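Local coordinates for protein Lhca5 (Dunaliella salina, PDB 6SL5) that probably harvests light as a chlorophyll- and carotenoid-binding antenna subunit of photosystem I, passing excitation energy on toward its core, at residues 1-5 with 22-26. Sequence-based numbering, arbitrary orientation.
Sequences LPAIP and DMGFD. With CLA (chlorophyll a), chain B.
The Leu1 side chain runs alongside that of Asp22, and their backbones are joined: Leu1 N donates to Asp22 O at 2.8 Å. The donor lies in the carbonyl plane, with a C=O...N angle of 155°. With CG anti to the backbone N (chi1 -156°), the Leu1 side chain follows the carboxylate, and its CD1 methyl also sits 3.6 Å from Gly24 CA. The same carboxylate also bonds within its own loop. OD1 accepts from Gly24 N at 2.9 Å through its anti lone pair, closing an Asx turn, which helps hold the bend at 22-24. With an alanine here in place of Asp22, Gly24 N would probably lose this acceptor and Leu1 CD1 the carboxylate it lies against, leaving the turn less tied.

Further along, Pro5 supplies the apolar side-chain contact, its CG meeting Phe25 CB at 3.4 Å while its CD approaches Met23 O. Ile4 CA lies near the same carbonyl. From the same bend, Met23 N and Phe25 N each send a weak hydrogen bond to OBD of the chlorophyll a, while chlorophyll b touches Ile4, Met23 and Phe25. Strand-like pairing is absent; one backbone bond and van der Waals contacts join the N-terminus to a turn whose amides make, at most, weak bonds to the keto oxygen of chlorophyll a, so the loop may help seat the pigment.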
loop_
_atom_site.group_PDB
_atom_site.type_symbol
_atom_site.label_atom_id
_atom_site.label_comp_id
_atom_site.label_asym_id
_atom_site.label_seq_id
_atom_site.Cartn_x
_atom_site.Cartn_y
_atom_site.Cartn_z
ATOM N N LEU R 1 0.579 -70.776 -13.279
ATOM C CA LEU R 1 1.708 -69.846 -13.151
ATOM C C LEU R 1 3.110 -70.113 -13.809
ATOM O O LEU R 1 3.848 -69.158 -14.032
ATOM C CB LEU R 1 1.922 -69.576 -11.648
ATOM C CG LEU R 1 2.613 -68.250 -11.301
ATOM C CD1 LEU R 1 1.957 -67.177 -12.091
ATOM C CD2 LEU R 1 2.634 -67.895 -9.870
ATOM N N PRO R 2 3.529 -71.352 -14.150
ATOM C CA PRO R 2 4.878 -71.445 -14.726
ATOM C C PRO R 2 4.983 -71.010 -16.182
ATOM O O PRO R 2 6.053 -70.565 -16.609
ATOM C CB PRO R 2 5.225 -72.929 -14.563
ATOM C CG PRO R 2 4.090 -73.532 -13.793
ATOM C CD PRO R 2 2.937 -72.701 -14.122
ATOM N N ALA R 3 3.869 -71.148 -16.913
ATOM C CA ALA R 3 3.774 -70.816 -18.355
ATOM C C ALA R 3 4.251 -69.384 -18.627
ATOM O O ALA R 3 5.206 -69.241 -19.420
ATOM C CB ALA R 3 2.359 -71.027 -18.836
ATOM N N ILE R 4 3.545 -68.377 -18.075
ATOM C CA ILE R 4 3.825 -66.901 -18.176
ATOM C C ILE R 4 3.376 -66.302 -19.532
ATOM O O ILE R 4 3.540 -66.960 -20.578
ATOM C CB ILE R 4 5.260 -66.523 -17.729
ATOM C CG1 ILE R 4 5.650 -67.222 -16.423
ATOM C CG2 ILE R 4 5.427 -65.019 -17.591
ATOM C CD1 ILE R 4 4.779 -66.850 -15.246
ATOM N N PRO R 5 2.887 -65.038 -19.581
ATOM C CA PRO R 5 2.375 -64.427 -20.814
ATOM C C PRO R 5 3.445 -64.211 -21.894
ATOM O O PRO R 5 3.461 -64.952 -22.851
ATOM C CB PRO R 5 1.837 -63.053 -20.381
ATOM C CG PRO R 5 1.826 -63.098 -18.869
ATOM C CD PRO R 5 2.922 -64.068 -18.489
ATOM N N ASP R 22 -3.958 -69.055 -13.610
ATOM C CA ASP R 22 -2.978 -68.004 -13.363
ATOM C C ASP R 22 -1.935 -68.011 -14.461
ATOM O O ASP R 22 -1.014 -68.821 -14.432
ATOM C CB ASP R 22 -2.279 -68.213 -12.017
ATOM C CG ASP R 22 -1.473 -66.989 -11.556
ATOM O OD1 ASP R 22 -1.045 -66.162 -12.370
ATOM O OD2 ASP R 22 -1.307 -66.800 -10.342
ATOM N N MET R 23 -2.142 -67.171 -15.477
ATOM C CA MET R 23 -1.185 -67.103 -16.610
ATOM C C MET R 23 -0.015 -66.196 -16.220
ATOM O O MET R 23 0.937 -66.106 -17.004
ATOM C CB MET R 23 -1.858 -66.570 -17.878
ATOM C CG MET R 23 -2.739 -67.598 -18.561
ATOM S SD MET R 23 -1.809 -69.070 -19.060
ATOM C CE MET R 23 -3.139 -70.118 -19.645
ATOM N N GLY R 24 -0.091 -65.576 -15.037
ATOM C CA GLY R 24 0.961 -64.666 -14.540
ATOM C C GLY R 24 0.762 -63.241 -15.025
ATOM O O GLY R 24 1.596 -62.381 -14.682
ATOM N N PHE R 25 -0.310 -62.995 -15.786
ATOM C CA PHE R 25 -0.607 -61.632 -16.299
ATOM C C PHE R 25 -1.726 -61.012 -15.459
ATOM O O PHE R 25 -2.845 -61.560 -15.453
ATOM C CB PHE R 25 -1.048 -61.666 -17.763
ATOM C CG PHE R 25 -1.662 -60.374 -18.241
ATOM C CD1 PHE R 25 -3.004 -60.105 -18.024
ATOM C CD2 PHE R 25 -0.896 -59.417 -18.886
ATOM C CE1 PHE R 25 -3.568 -58.915 -18.454
ATOM C CE2 PHE R 25 -1.461 -58.227 -19.316
ATOM C CZ PHE R 25 -2.796 -57.978 -19.099
ATOM N N ASP R 26 -1.417 -59.901 -14.786
ATOM C CA ASP R 26 -2.411 -59.187 -13.939
ATOM C C ASP R 26 -1.944 -57.754 -13.661
ATOM O O ASP R 26 -1.929 -57.358 -12.482
ATOM C CB ASP R 26 -2.769 -59.957 -12.665
ATOM C CG ASP R 26 -4.179 -60.522 -12.681
ATOM O OD1 ASP R 26 -4.911 -60.246 -13.650
ATOM O OD2 ASP R 26 -4.538 -61.225 -11.715
HETATM MG MG CLA B . -9.269 -62.262 -16.776
HETATM C CHA CLA B . -6.719 -63.038 -14.561
HETATM C CHB CLA B . -11.295 -61.331 -14.166
HETATM C CHC CLA B . -11.579 -61.514 -18.992
HETATM C CHD CLA B . -7.138 -63.281 -19.436
HETATM N NA CLA B . -9.039 -62.183 -14.583
HETATM C C1A CLA B . -7.959 -62.524 -13.881
HETATM C C2A CLA B . -8.163 -62.383 -12.397
HETATM C C3A CLA B . -9.594 -61.871 -12.329
HETATM C C4A CLA B . -10.027 -61.778 -13.759
HETATM C CMA CLA B . -10.457 -62.529 -11.290
HETATM C CAA CLA B . -7.401 -61.239 -11.761
HETATM C CBA CLA B . -7.824 -59.917 -12.397
HETATM C CGA CLA B . -7.486 -58.775 -11.472
HETATM O O1A CLA B . -6.374 -58.718 -10.977
HETATM O O2A CLA B . -8.408 -57.864 -11.216
HETATM N NB CLA B . -11.156 -61.527 -16.605
HETATM C C1B CLA B . -11.830 -61.204 -15.464
HETATM C C2B CLA B . -13.147 -60.725 -15.800
HETATM C C3B CLA B . -13.219 -60.785 -17.162
HETATM C C4B CLA B . -11.944 -61.297 -17.660
HETATM C CMB CLA B . -14.218 -60.263 -14.847
HETATM C CAB CLA B . -14.368 -60.401 -18.009
HETATM C CBB CLA B . -15.572 -59.742 -17.382
HETATM N NC CLA B . -9.328 -62.367 -18.876
HETATM C C1C CLA B . -10.396 -62.020 -19.584
HETATM C C2C CLA B . -10.205 -62.218 -21.041
HETATM C C3C CLA B . -8.933 -62.709 -21.150
HETATM C C4C CLA B . -8.398 -62.801 -19.796
HETATM C CMC CLA B . -11.195 -61.932 -22.139
HETATM C CAC CLA B . -8.224 -63.092 -22.426
HETATM C CBC CLA B . -7.196 -62.038 -22.770
HETATM N ND CLA B . -7.435 -62.967 -17.048
HETATM C C1D CLA B . -6.662 -63.347 -18.106
HETATM C C2D CLA B . -5.346 -63.823 -17.690
HETATM C C3D CLA B . -5.386 -63.694 -16.306
HETATM C C4D CLA B . -6.629 -63.182 -15.939
HETATM C CMD CLA B . -4.140 -64.347 -18.421
HETATM C CAD CLA B . -4.590 -63.901 -15.113
HETATM O OBD CLA B . -3.382 -64.067 -15.092
HETATM C CBD CLA B . -5.430 -63.509 -13.932
HETATM C CGD CLA B . -5.722 -64.708 -13.081
HETATM O O1D CLA B . -6.319 -65.665 -13.541
HETATM O O2D CLA B . -5.332 -64.739 -11.810
HETATM C CED CLA B . -4.448 -65.799 -11.456
HETATM C C1 CLA B . -9.762 -57.988 -11.753
HETATM C C2 CLA B . -10.054 -57.854 -13.228
HETATM C C3 CLA B . -11.123 -57.157 -13.644
HETATM C C4 CLA B . -12.050 -56.496 -12.668
HETATM C C5 CLA B . -11.468 -56.990 -15.106
HETATM C C6 CLA B . -10.679 -55.828 -15.698
HETATM C C7 CLA B . -11.496 -54.542 -15.693
HETATM C C8 CLA B . -11.913 -54.148 -17.105
HETATM C C9 CLA B . -12.134 -55.381 -17.972
HETATM C C10 CLA B . -10.856 -53.235 -17.717
HETATM C C11 CLA B . -11.454 -52.360 -18.812
HETATM C C12 CLA B . -11.162 -52.933 -20.193
HETATM C C13 CLA B . -9.678 -53.237 -20.357
HETATM C C14 CLA B . -8.887 -51.964 -20.632
HETATM C C15 CLA B . -9.485 -54.252 -21.476
HETATM C C16 CLA B . -10.364 -53.925 -22.679
HETATM C C17 CLA B . -10.902 -55.200 -23.318
HETATM C C18 CLA B . -10.727 -55.176 -24.832
HETATM C C19 CLA B . -10.273 -56.535 -25.350
HETATM C C20 CLA B . -12.010 -54.732 -25.522
#